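Local coordinates for protein NADH dehydrogenase, putative (Plasmodium falciparum, PDB 5JWC) that probably oxidises NADH through a bound FAD and passes the electrons to ubiquinone, as a type II NADH dehydrogenase targeted by antimalarial inhibitors, at residues Ile31-Ser36 and Tyr52-Ile57; Tyr129-Ile134 and Asn336-Gly341; Ala192-Gly197 and Ser229-Gly234; Thr262-Ile267 and Phe274-Ser279. One frame throughout, in Å; residues are numbered along the deposited sequence.

Contact 1 (Ile31-Ser36 and Tyr52-Ile57). With FAD (flavin-adenine dinucleotide), chain C.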
# COMPACT_ATOMS: atom_id res chain seq x y z
N ILE A 31 14.20 -3.15 -31.06
CA ILE A 31 14.10 -4.30 -30.16
C ILE A 31 12.87 -4.14 -29.27
O ILE A 31 12.74 -3.15 -28.55
CB ILE A 31 15.34 -4.44 -29.25
CG1 ILE A 31 16.63 -4.52 -30.05
CG2 ILE A 31 15.18 -5.65 -28.35
CD1 ILE A 31 17.89 -4.43 -29.18
N ILE A 32 11.96 -5.10 -29.34
CA ILE A 32 10.87 -5.16 -28.39
C ILE A 32 11.19 -6.19 -27.31
O ILE A 32 11.53 -7.33 -27.62
CB ILE A 32 9.53 -5.53 -29.06
CG1 ILE A 32 9.05 -4.40 -30.01
CG2 ILE A 32 8.47 -5.81 -28.01
CD1 ILE A 32 7.66 -4.62 -30.52
N ILE A 33 11.12 -5.77 -26.05
CA ILE A 33 11.27 -6.67 -24.91
C ILE A 33 9.89 -6.99 -24.34
O ILE A 33 9.14 -6.07 -23.98
CB ILE A 33 12.13 -6.04 -23.82
CG1 ILE A 33 13.46 -5.58 -24.37
CG2 ILE A 33 12.32 -7.01 -22.63
CD1 ILE A 33 14.11 -4.55 -23.46
N LEU A 34 9.55 -8.27 -24.24
CA LEU A 34 8.29 -8.63 -23.62
C LEU A 34 8.56 -9.05 -22.19
O LEU A 34 9.25 -10.04 -21.96
CB LEU A 34 7.60 -9.76 -24.36
CG LEU A 34 7.30 -9.53 -25.84
CD1 LEU A 34 6.51 -10.74 -26.37
CD2 LEU A 34 6.53 -8.22 -26.02
N GLY A 35 8.02 -8.30 -21.23
CA GLY A 35 8.15 -8.65 -19.82
C GLY A 35 9.01 -7.65 -19.08
O GLY A 35 10.07 -7.20 -19.59
N SER A 36 8.57 -7.29 -17.88
CA SER A 36 9.31 -6.36 -17.04
C SER A 36 9.86 -7.07 -15.79
O SER A 36 9.87 -6.51 -14.70
CB SER A 36 8.40 -5.18 -16.62
OG SER A 36 7.15 -5.64 -16.11
N TYR A 52 20.29 1.00 -30.30
CA TYR A 52 19.01 0.43 -30.67
C TYR A 52 17.85 1.29 -30.21
O TYR A 52 17.98 2.12 -29.32
CB TYR A 52 18.86 -0.99 -30.09
CG TYR A 52 19.90 -2.00 -30.58
CD1 TYR A 52 19.69 -2.74 -31.74
CD2 TYR A 52 21.09 -2.21 -29.89
CE1 TYR A 52 20.63 -3.67 -32.19
CE2 TYR A 52 22.04 -3.14 -30.34
CZ TYR A 52 21.80 -3.86 -31.49
OH TYR A 52 22.72 -4.78 -31.93
N ASP A 53 16.71 1.09 -30.86
CA ASP A 53 15.46 1.66 -30.41
C ASP A 53 14.68 0.61 -29.63
O ASP A 53 14.11 -0.32 -30.21
CB ASP A 53 14.63 2.17 -31.59
CG ASP A 53 13.31 2.78 -31.15
OD1 ASP A 53 13.34 3.72 -30.32
OD2 ASP A 53 12.25 2.30 -31.62
N VAL A 54 14.67 0.77 -28.31
CA VAL A 54 14.19 -0.28 -27.42
C VAL A 54 12.84 0.07 -26.81
O VAL A 54 12.69 1.14 -26.19
CB VAL A 54 15.18 -0.52 -26.28
CG1 VAL A 54 14.67 -1.63 -25.33
CG2 VAL A 54 16.57 -0.85 -26.84
N THR A 55 11.88 -0.84 -26.96
CA THR A 55 10.61 -0.69 -26.27
C THR A 55 10.34 -1.91 -25.40
O THR A 55 10.39 -3.05 -25.88
CB THR A 55 9.43 -0.49 -27.27
OG1 THR A 55 9.72 0.63 -28.12
CG2 THR A 55 8.15 -0.21 -26.53
N LEU A 56 10.07 -1.68 -24.12
CA LEU A 56 9.66 -2.76 -23.25
C LEU A 56 8.15 -2.76 -23.13
O LEU A 56 7.51 -1.72 -22.90
CB LEU A 56 10.33 -2.66 -21.88
CG LEU A 56 10.20 -3.90 -20.98
CD1 LEU A 56 11.45 -3.98 -20.05
CD2 LEU A 56 8.92 -3.87 -20.14
N ILE A 57 7.59 -3.94 -23.29
CA ILE A 57 6.16 -4.12 -23.26
C ILE A 57 5.79 -5.13 -22.18
O ILE A 57 6.26 -6.27 -22.19
CB ILE A 57 5.65 -4.61 -24.63
CG1 ILE A 57 5.96 -3.56 -25.68
CG2 ILE A 57 4.18 -4.85 -24.57
CD1 ILE A 57 5.63 -4.01 -27.07
PA FAD C . 9.38 -12.75 -14.30
O1A FAD C . 8.22 -13.35 -13.56
O2A FAD C . 10.42 -12.16 -13.42
O5B FAD C . 8.85 -11.65 -15.35
C5B FAD C . 7.88 -11.96 -16.33
C4B FAD C . 7.35 -10.63 -16.83
O4B FAD C . 6.57 -10.85 -17.99
C3B FAD C . 6.44 -9.96 -15.80
O3B FAD C . 6.70 -8.57 -15.81
C2B FAD C . 5.05 -10.17 -16.36
O2B FAD C . 4.19 -9.12 -15.98
C1B FAD C . 5.37 -10.13 -17.85
N9A FAD C . 4.37 -10.76 -18.72
C8A FAD C . 3.61 -11.88 -18.47
N7A FAD C . 2.84 -12.10 -19.57
C5A FAD C . 3.11 -11.16 -20.50
C6A FAD C . 2.60 -10.94 -21.77
N6A FAD C . 1.74 -11.80 -22.30
N1A FAD C . 3.08 -9.88 -22.50
C2A FAD C . 4.04 -9.05 -21.97
N3A FAD C . 4.54 -9.27 -20.70
C4A FAD C . 4.07 -10.31 -19.98
N1 FAD C . 15.05 -16.95 -7.98
C2 FAD C . 16.32 -16.95 -7.47
O2 FAD C . 17.27 -17.10 -8.23
N3 FAD C . 16.54 -16.76 -6.12
C4 FAD C . 15.50 -16.56 -5.24
O4 FAD C . 15.74 -16.38 -4.04
C4X FAD C . 14.21 -16.55 -5.75
N5 FAD C . 13.13 -16.36 -4.91
C5X FAD C . 11.84 -16.35 -5.44
C6 FAD C . 10.76 -16.13 -4.61
C7 FAD C . 9.46 -16.12 -5.11
C7M FAD C . 8.31 -15.89 -4.16
C8 FAD C . 9.25 -16.31 -6.47
C8M FAD C . 7.86 -16.31 -7.03
C9 FAD C . 10.34 -16.53 -7.31
C9A FAD C . 11.64 -16.54 -6.81
N10 FAD C . 12.72 -16.75 -7.64
C10 FAD C . 13.99 -16.74 -7.12
C1' FAD C . 12.55 -17.01 -9.10
C2' FAD C . 12.52 -15.80 -9.99
O2' FAD C . 11.51 -14.93 -9.55
C3' FAD C . 12.14 -16.27 -11.39
O3' FAD C . 13.01 -17.30 -11.82
C4' FAD C . 12.24 -15.06 -12.29
O4' FAD C . 11.14 -14.25 -11.99
C5' FAD C . 12.24 -15.42 -13.77
O5' FAD C . 12.42 -14.22 -14.49
P FAD C . 11.53 -13.94 -15.81
O1P FAD C . 11.98 -12.65 -16.45
O2P FAD C . 11.66 -15.16 -16.68
O3P FAD C . 10.00 -13.88 -15.27

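Contact 2 (Tyr129-Ile134 and Asn336-Gly341)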
# COMPACT_ATOMS: atom_id res chain seq x y z
N TYR A 129 8.68 -5.12 -35.11
CA TYR A 129 10.00 -5.22 -34.48
C TYR A 129 11.06 -5.68 -35.46
O TYR A 129 10.75 -6.36 -36.43
CB TYR A 129 9.95 -6.18 -33.28
CG TYR A 129 9.63 -7.61 -33.66
CD1 TYR A 129 10.63 -8.48 -34.09
CD2 TYR A 129 8.34 -8.10 -33.56
CE1 TYR A 129 10.34 -9.78 -34.45
CE2 TYR A 129 8.05 -9.41 -33.90
CZ TYR A 129 9.05 -10.24 -34.34
OH TYR A 129 8.74 -11.53 -34.68
N ASP A 130 12.31 -5.35 -35.18
CA ASP A 130 13.45 -5.98 -35.84
C ASP A 130 13.98 -7.18 -35.03
O ASP A 130 14.40 -8.19 -35.59
CB ASP A 130 14.55 -4.95 -36.05
CG ASP A 130 14.12 -3.85 -37.01
OD1 ASP A 130 13.62 -4.19 -38.09
OD2 ASP A 130 14.23 -2.66 -36.65
N TYR A 131 13.98 -7.04 -33.71
CA TYR A 131 14.29 -8.15 -32.81
C TYR A 131 13.27 -8.22 -31.70
O TYR A 131 12.80 -7.19 -31.20
CB TYR A 131 15.67 -8.00 -32.20
CG TYR A 131 16.81 -7.97 -33.18
CD1 TYR A 131 17.33 -9.14 -33.71
CD2 TYR A 131 17.35 -6.76 -33.59
CE1 TYR A 131 18.39 -9.10 -34.62
CE2 TYR A 131 18.38 -6.71 -34.48
CZ TYR A 131 18.91 -7.87 -35.00
OH TYR A 131 19.94 -7.79 -35.90
N LEU A 132 12.94 -9.44 -31.28
CA LEU A 132 12.01 -9.66 -30.20
C LEU A 132 12.67 -10.47 -29.08
O LEU A 132 13.20 -11.57 -29.31
CB LEU A 132 10.78 -10.39 -30.72
CG LEU A 132 9.64 -10.61 -29.73
CD1 LEU A 132 9.06 -9.28 -29.21
CD2 LEU A 132 8.58 -11.48 -30.36
N ILE A 133 12.66 -9.92 -27.87
CA ILE A 133 13.18 -10.63 -26.69
C ILE A 133 12.03 -11.11 -25.81
O ILE A 133 11.39 -10.33 -25.10
CB ILE A 133 14.10 -9.73 -25.85
CG1 ILE A 133 14.99 -8.85 -26.75
CG2 ILE A 133 14.92 -10.58 -24.87
CD1 ILE A 133 15.97 -9.62 -27.62
N ILE A 134 11.73 -12.39 -25.87
CA ILE A 134 10.60 -12.90 -25.09
C ILE A 134 11.04 -13.27 -23.66
O ILE A 134 11.85 -14.17 -23.45
CB ILE A 134 9.94 -14.10 -25.76
CG1 ILE A 134 9.58 -13.77 -27.23
CG2 ILE A 134 8.72 -14.59 -24.95
CD1 ILE A 134 8.88 -14.92 -27.96
N ASN A 336 15.56 -13.88 -35.39
CA ASN A 336 15.45 -12.55 -34.82
C ASN A 336 14.53 -12.54 -33.59
O ASN A 336 14.23 -11.48 -33.04
CB ASN A 336 14.95 -11.55 -35.87
CG ASN A 336 13.58 -11.88 -36.40
OD1 ASN A 336 13.08 -12.99 -36.23
ND2 ASN A 336 12.94 -10.91 -37.04
N ILE A 337 14.10 -13.73 -33.16
CA ILE A 337 13.41 -13.87 -31.88
C ILE A 337 14.28 -14.60 -30.85
O ILE A 337 14.83 -15.67 -31.15
CB ILE A 337 12.07 -14.60 -32.06
CG1 ILE A 337 11.23 -13.89 -33.13
CG2 ILE A 337 11.28 -14.69 -30.73
CD1 ILE A 337 9.85 -14.47 -33.30
N TYR A 338 14.43 -14.01 -29.66
CA TYR A 338 15.18 -14.59 -28.56
C TYR A 338 14.23 -14.81 -27.38
O TYR A 338 13.18 -14.17 -27.29
CB TYR A 338 16.34 -13.69 -28.11
CG TYR A 338 17.46 -13.52 -29.11
CD1 TYR A 338 18.67 -14.17 -28.94
CD2 TYR A 338 17.32 -12.67 -30.21
CE1 TYR A 338 19.71 -14.01 -29.83
CE2 TYR A 338 18.36 -12.50 -31.13
CZ TYR A 338 19.55 -13.18 -30.92
OH TYR A 338 20.59 -13.05 -31.79
N ALA A 339 14.58 -15.71 -26.47
CA ALA A 339 13.80 -15.88 -25.25
C ALA A 339 14.75 -16.13 -24.09
O ALA A 339 15.78 -16.79 -24.26
CB ALA A 339 12.81 -17.00 -25.38
N ILE A 340 14.41 -15.58 -22.93
CA ILE A 340 15.27 -15.71 -21.75
C ILE A 340 14.41 -15.94 -20.51
O ILE A 340 13.21 -15.63 -20.52
CB ILE A 340 16.14 -14.46 -21.53
CG1 ILE A 340 15.26 -13.23 -21.28
CG2 ILE A 340 17.06 -14.20 -22.72
CD1 ILE A 340 16.10 -11.92 -21.12
N GLY A 341 15.00 -16.46 -19.44
CA GLY A 341 14.23 -16.62 -18.21
C GLY A 341 13.38 -17.87 -18.15
O GLY A 341 13.66 -18.87 -18.83

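Contact 3 (Ala192-Gly197 and Ser229-Gly234)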
# COMPACT_ATOMS: atom_id res chain seq x y z
N ALA A 192 -1.89 -22.65 6.67
CA ALA A 192 -1.29 -23.78 6.00
C ALA A 192 -0.55 -23.29 4.78
O ALA A 192 -1.11 -22.54 3.97
CB ALA A 192 -2.35 -24.79 5.59
N VAL A 193 0.71 -23.71 4.66
CA VAL A 193 1.54 -23.30 3.55
C VAL A 193 1.90 -24.56 2.76
O VAL A 193 2.47 -25.51 3.31
CB VAL A 193 2.81 -22.57 4.02
CG1 VAL A 193 3.73 -22.29 2.83
CG2 VAL A 193 2.44 -21.28 4.79
N VAL A 194 1.56 -24.57 1.48
CA VAL A 194 1.77 -25.74 0.65
C VAL A 194 3.02 -25.60 -0.20
O VAL A 194 3.08 -24.79 -1.12
CB VAL A 194 0.57 -25.98 -0.26
CG1 VAL A 194 0.77 -27.27 -1.08
CG2 VAL A 194 -0.69 -26.06 0.59
N GLY A 195 4.04 -26.40 0.12
CA GLY A 195 5.27 -26.39 -0.63
C GLY A 195 6.48 -26.22 0.27
O GLY A 195 6.57 -25.23 0.98
N GLY A 196 7.42 -27.17 0.22
CA GLY A 196 8.57 -27.16 1.11
C GLY A 196 9.84 -26.58 0.49
O GLY A 196 10.93 -26.70 1.06
N GLY A 197 9.70 -25.96 -0.67
CA GLY A 197 10.80 -25.26 -1.31
C GLY A 197 11.07 -23.93 -0.61
O GLY A 197 10.43 -23.63 0.40
N SER A 229 1.07 -24.85 9.61
CA SER A 229 1.55 -26.12 9.08
C SER A 229 2.20 -25.86 7.73
O SER A 229 1.71 -25.04 6.97
CB SER A 229 0.39 -27.12 8.93
OG SER A 229 -0.27 -27.34 10.16
N ILE A 230 3.29 -26.57 7.43
CA ILE A 230 3.84 -26.54 6.08
C ILE A 230 3.76 -27.95 5.49
O ILE A 230 4.06 -28.93 6.16
CB ILE A 230 5.29 -25.98 6.05
CG1 ILE A 230 5.83 -25.92 4.61
CG2 ILE A 230 6.22 -26.76 6.96
CD1 ILE A 230 7.18 -25.18 4.51
N ILE A 231 3.32 -28.04 4.24
CA ILE A 231 3.03 -29.32 3.62
C ILE A 231 3.95 -29.55 2.43
O ILE A 231 4.04 -28.69 1.54
CB ILE A 231 1.56 -29.38 3.18
CG1 ILE A 231 0.65 -29.33 4.40
CG2 ILE A 231 1.29 -30.65 2.36
CD1 ILE A 231 -0.48 -28.35 4.25
N GLU A 232 4.62 -30.70 2.41
CA GLU A 232 5.61 -30.97 1.38
C GLU A 232 5.61 -32.47 1.01
O GLU A 232 5.67 -33.33 1.88
CB GLU A 232 6.99 -30.51 1.87
CG GLU A 232 8.20 -31.03 1.08
CD GLU A 232 8.13 -30.76 -0.41
OE1 GLU A 232 7.56 -29.72 -0.83
OE2 GLU A 232 8.63 -31.62 -1.18
N GLY A 233 5.55 -32.76 -0.29
CA GLY A 233 5.48 -34.13 -0.77
C GLY A 233 6.67 -35.02 -0.41
O GLY A 233 6.48 -36.20 -0.07
N GLY A 234 7.88 -34.47 -0.47
CA GLY A 234 9.09 -35.23 -0.18
C GLY A 234 9.40 -35.21 1.30
O GLY A 234 8.69 -34.57 2.07

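Contact 4 (Thr262-Ile267 and Phe274-Ser279)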
# COMPACT_ATOMS: atom_id res chain seq x y z
N THR A 262 5.97 -32.88 6.10
CA THR A 262 6.71 -33.54 5.03
C THR A 262 6.05 -34.88 4.67
O THR A 262 5.26 -35.42 5.46
CB THR A 262 8.18 -33.76 5.40
OG1 THR A 262 8.28 -34.04 6.80
CG2 THR A 262 8.98 -32.51 5.09
N ASN A 263 6.35 -35.40 3.49
CA ASN A 263 5.75 -36.66 3.01
C ASN A 263 4.23 -36.60 2.95
O ASN A 263 3.55 -37.60 3.24
CB ASN A 263 6.20 -37.86 3.87
CG ASN A 263 7.71 -38.08 3.82
OD1 ASN A 263 8.25 -38.38 2.76
ND2 ASN A 263 8.38 -37.92 4.95
N TYR A 264 3.70 -35.44 2.57
CA TYR A 264 2.27 -35.26 2.34
C TYR A 264 2.05 -34.32 1.17
O TYR A 264 2.79 -33.37 0.98
CB TYR A 264 1.58 -34.71 3.58
CG TYR A 264 1.27 -35.71 4.66
CD1 TYR A 264 0.14 -36.53 4.59
CD2 TYR A 264 2.08 -35.80 5.79
CE1 TYR A 264 -0.16 -37.43 5.60
CE2 TYR A 264 1.79 -36.70 6.81
CZ TYR A 264 0.67 -37.51 6.70
OH TYR A 264 0.38 -38.40 7.70
N TYR A 265 1.01 -34.56 0.39
CA TYR A 265 0.66 -33.57 -0.62
C TYR A 265 -0.85 -33.38 -0.68
O TYR A 265 -1.64 -34.24 -0.25
CB TYR A 265 1.24 -33.95 -1.99
CG TYR A 265 0.86 -35.33 -2.47
CD1 TYR A 265 -0.20 -35.50 -3.36
CD2 TYR A 265 1.57 -36.45 -2.06
CE1 TYR A 265 -0.55 -36.75 -3.82
CE2 TYR A 265 1.22 -37.72 -2.50
CZ TYR A 265 0.16 -37.86 -3.39
OH TYR A 265 -0.20 -39.11 -3.85
N VAL A 266 -1.25 -32.22 -1.17
CA VAL A 266 -2.65 -31.83 -1.18
C VAL A 266 -3.37 -32.46 -2.37
O VAL A 266 -2.83 -32.49 -3.47
CB VAL A 266 -2.79 -30.30 -1.23
CG1 VAL A 266 -4.25 -29.91 -1.38
CG2 VAL A 266 -2.18 -29.68 0.03
N ILE A 267 -4.58 -32.98 -2.14
CA ILE A 267 -5.33 -33.62 -3.21
C ILE A 267 -6.68 -32.98 -3.45
O ILE A 267 -7.32 -33.23 -4.47
CB ILE A 267 -5.53 -35.11 -2.91
CG1 ILE A 267 -6.16 -35.28 -1.53
CG2 ILE A 267 -4.21 -35.84 -2.99
CD1 ILE A 267 -6.46 -36.73 -1.16
N PHE A 274 -9.01 -28.82 3.82
CA PHE A 274 -8.39 -29.46 2.66
C PHE A 274 -7.97 -30.88 3.01
O PHE A 274 -7.91 -31.25 4.19
CB PHE A 274 -7.20 -28.62 2.13
CG PHE A 274 -6.08 -28.45 3.11
CD1 PHE A 274 -6.11 -27.43 4.05
CD2 PHE A 274 -4.98 -29.28 3.07
CE1 PHE A 274 -5.08 -27.26 4.96
CE2 PHE A 274 -3.94 -29.11 3.97
CZ PHE A 274 -4.00 -28.10 4.92
N HIS A 275 -7.70 -31.69 1.99
CA HIS A 275 -7.31 -33.06 2.23
C HIS A 275 -5.87 -33.29 1.82
O HIS A 275 -5.44 -32.86 0.76
CB HIS A 275 -8.22 -34.04 1.47
CG HIS A 275 -9.53 -34.29 2.16
ND1 HIS A 275 -10.64 -33.49 1.96
CD2 HIS A 275 -9.90 -35.22 3.06
CE1 HIS A 275 -11.63 -33.93 2.70
NE2 HIS A 275 -11.21 -34.98 3.38
N ILE A 276 -5.13 -33.99 2.65
CA ILE A 276 -3.81 -34.41 2.24
C ILE A 276 -3.64 -35.93 2.20
O ILE A 276 -4.36 -36.66 2.86
CB ILE A 276 -2.70 -33.82 3.14
CG1 ILE A 276 -2.90 -34.19 4.62
CG2 ILE A 276 -2.61 -32.30 2.92
CD1 ILE A 276 -1.80 -33.66 5.56
N GLN A 277 -2.63 -36.36 1.47
CA GLN A 277 -2.35 -37.73 1.13
C GLN A 277 -0.87 -38.07 1.44
O GLN A 277 0.06 -37.31 1.11
CB GLN A 277 -2.78 -37.87 -0.30
CG GLN A 277 -2.40 -39.13 -1.00
CD GLN A 277 -3.61 -39.83 -1.72
OE1 GLN A 277 -4.48 -39.20 -2.35
NE2 GLN A 277 -3.56 -41.19 -1.69
N SER A 278 -0.68 -39.11 2.24
CA SER A 278 0.67 -39.56 2.57
C SER A 278 1.40 -39.99 1.30
O SER A 278 0.82 -40.61 0.39
CB SER A 278 0.67 -40.73 3.56
OG SER A 278 2.00 -41.20 3.76
N SER A 279 2.68 -39.66 1.23
CA SER A 279 3.53 -40.05 0.12
C SER A 279 4.08 -41.45 0.35
O SER A 279 4.56 -42.11 -0.56
CB SER A 279 4.69 -39.07 -0.05
OG SER A 279 4.23 -37.76 -0.27
O HOH W 1 3.33 -39.44 5.14

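Contact 1 (Ile31-Ser36 and Tyr52-Ile57)
Ile33 is gripped on both its backbone polar atoms by the neighbouring strand 53-57: its N donates to Thr55 O at 2.8 Å, and its O accepts from Ile57 N at 2.7 Å along a nearly straight N-H...O line (171°). The two strands run parallel, joined by helix 38-46 into the first beta-alpha-beta unit of the FAD-binding Rossmann domain. Ile57 is the side chain to follow. Its CB lies 4.0 Å from Leu34 CD2, the two residues side by side and pointing the same way. With CG1 anti to the carbonyl carbon (chi1 -62°), the longer branch turns back along the strand, CG1 passing near Ile32 CG2. The chain ends in CD1, which presses on that same methyl, Ile32 CG2, at 3.5 Å, tighter than usual for two carbons, and also reaches Ile32 CD1. On the face of Ile31 and Ile33, Leu56 and Val54 fill in, with Ile33 CD1 meeting Val54 CG1. At the far end Ile31 CD1 sits over one face of the Tyr52 ring, offset toward the rim, a CH-pi contact with 3.8 Å to the ring centroid; Tyr52 OH is held by Phe438 O. Where strand 31-34 ends, Gly35 N bonds Ile57 O at 2.9 Å, and Gly35 CA comes to 3.3 Å from FAD O4B. Ser36 N then donates to the ribose oxygen O3B of FAD at 3.1 Å, while Ser36 OG is tied to Arg60 O. The ribose is thus met by one amide, that of Ser36, and a glycine CA, next to the Gly35-Ile57 bond that ties the turn to strand 53-57.

Contact 2 (Tyr129-Ile134 and Asn336-Gly341)
Ile134 and Tyr338 mark the tight part of this parallel pairing. The Ile134 N-H runs almost straight (175°) to Tyr338 O at 2.7 Å, and Tyr338 N gives to Leu132 O at 2.8 Å. Ile134 CD1 packs against Ile337 CG2 at 3.7 Å, while Leu132 CD2 reaches the same methyl less closely; on that same face Tyr129 OH touches Ile337 CD1 at 3.4 Å. Ile134 O accepts from Ile340 N, carrying the pairing past the end of strand 337-339, where Ile340 belongs to a magnesium site and Gly341 touches the FAD. Toward Asp130 and Tyr131, both partly exposed, the grip weakens. Asn336, its CG wedged between backbone N and carbonyl carbon (chi1 62°), sends ND2 back to Asp130 O in a weak bond of 3.4 Å. Its CB rests beside Tyr131 CD1, and the Tyr131 and Tyr338 rings only brush, CD1 to CE2 4.4 Å. Strand 337-339 is the outermost strand of the FAD-domain sheet, and 131-134 pairs on its other edge with strand 30-34. Helix 424-440 covers the face of Ile133 and Tyr338, its Phe438 edge-to-face with both Tyr131 and Tyr338; Val108 of strand 99-109 lies against Leu132 and Ile337.

Contact 3 (Ala192-Gly197 and Ser229-Gly234)
Ile231 O receives Gly195 N at 2.7 Å, the shortest polar bond here, somewhat bent (148°), where the chain leaves strand 192-194. This is the strand-turn-helix start of a second Rossmann unit: Gly195 and Gly197 fit a GxGxxG pattern ahead of helix 198-218, and Gly197 is the N-cap of that helix. The fold resembles the NADH domain of related flavoenzymes, though no NADH is bound here. Before the turn the strands pair in parallel, Val193 N giving to Ser229 O and Val193 O accepting from Ile231 N, each at 2.8 Å. Side chains close both faces more loosely. Ile231 CD1 lies 4.2 Å from Ala192 CB and near Val194 CG2, with Phe274 of the neighbouring hairpin beyond; on the other face Ile230, CG1 anti to its backbone N (chi1 -178°), extends CD1 to 3.6 Å from Gly195 O, under Val201 and Thr204 of the helix. Glu232 follows Ile231. Bent at chi2, it folds its chain across Gly196, with CG 3.9 Å from a CA that carries no side chain. An acid placed like this after the second strand often binds the ribose of NAD in Rossmann domains; here its two oxygens each take one backbone amide: OE1 receives Gly196 N at 2.8 Å on the anti side, and OE2 is met by Gly234 N at 3.0 Å from above the carboxylate plane.

Contact 4 (Thr262-Ile267 and Phe274-Ser279)
Tyr265 and Gln277 form a hydrogen-bonded pair in the beta hairpin of strands 264-269 and 273-278. Tyr265 N reaches Gln277 O at 3.0 Å and Gln277 N returns to Tyr265 O at 2.9 Å. The side chains of this pair run alongside each other, ring and amide planes only 10° apart, with Gln277 CB over one ring face toward the rim and Gln277 CG 3.6 Å from Tyr265 OH. Gln277 takes its place by extending CG anti to the backbone N (chi1 170°) and then bending at chi2, which brings OE1 to 3.4 Å from Ile267 CD1, a contact with carbon. Ser279 OG comes in at the edge of the Tyr265 ring, in its plane, while bonded to Gly233 O. The hairpin is the first two strands of a three-stranded antiparallel sheet, completed by strand 285-289, that lies against the parallel sheet of the second Rossmann-like domain. The inner face carries the apolar contacts: Val266 CG2 meets Ile276 CG2, and Phe274 reaches Ala192 while Val266 reaches Val194 in that parallel sheet. Ile276 CD1 sits off-centre by the Tyr264 ring, 4.0 Å from its centroid. At the strand ends Asn263 O has two donors: Ser279 N at 3.0 Å, from 56° above the carbonyl plane, and a water at 2.7 Å. The same water lies 2.6 Å from Ser278 OG, a hydroxyl that the N-H groups of Leu280 and Asn281 also bond, and stands over one face of the Tyr264 ring, offset toward the rim.

Overall arrangement
Contacts 1 and 2 share one sheet, strands 30-34 and 131-134 being neighbours in it, with Ile32 O and Ile133 N 2.8 Å apart. Contacts 3 and 4 lie across the centre of the chain, about 36 to 43 Å from them between centres, and touch each other where Gly234 O approaches Asn263 N. In sequence both are nested within the long excursion that contact 2 closes. The first three are buried parallel pairings: contacts 1 and 3 are mainly aliphatic, while contact 2 adds tyrosines and an asparagine at one end. Contact 1 also brings an amide to FAD, contact 3 a glutamate that bonds backbone amides. Contact 4, antiparallel and only partly buried, mixes tyrosines, amide, hydroxyls and water.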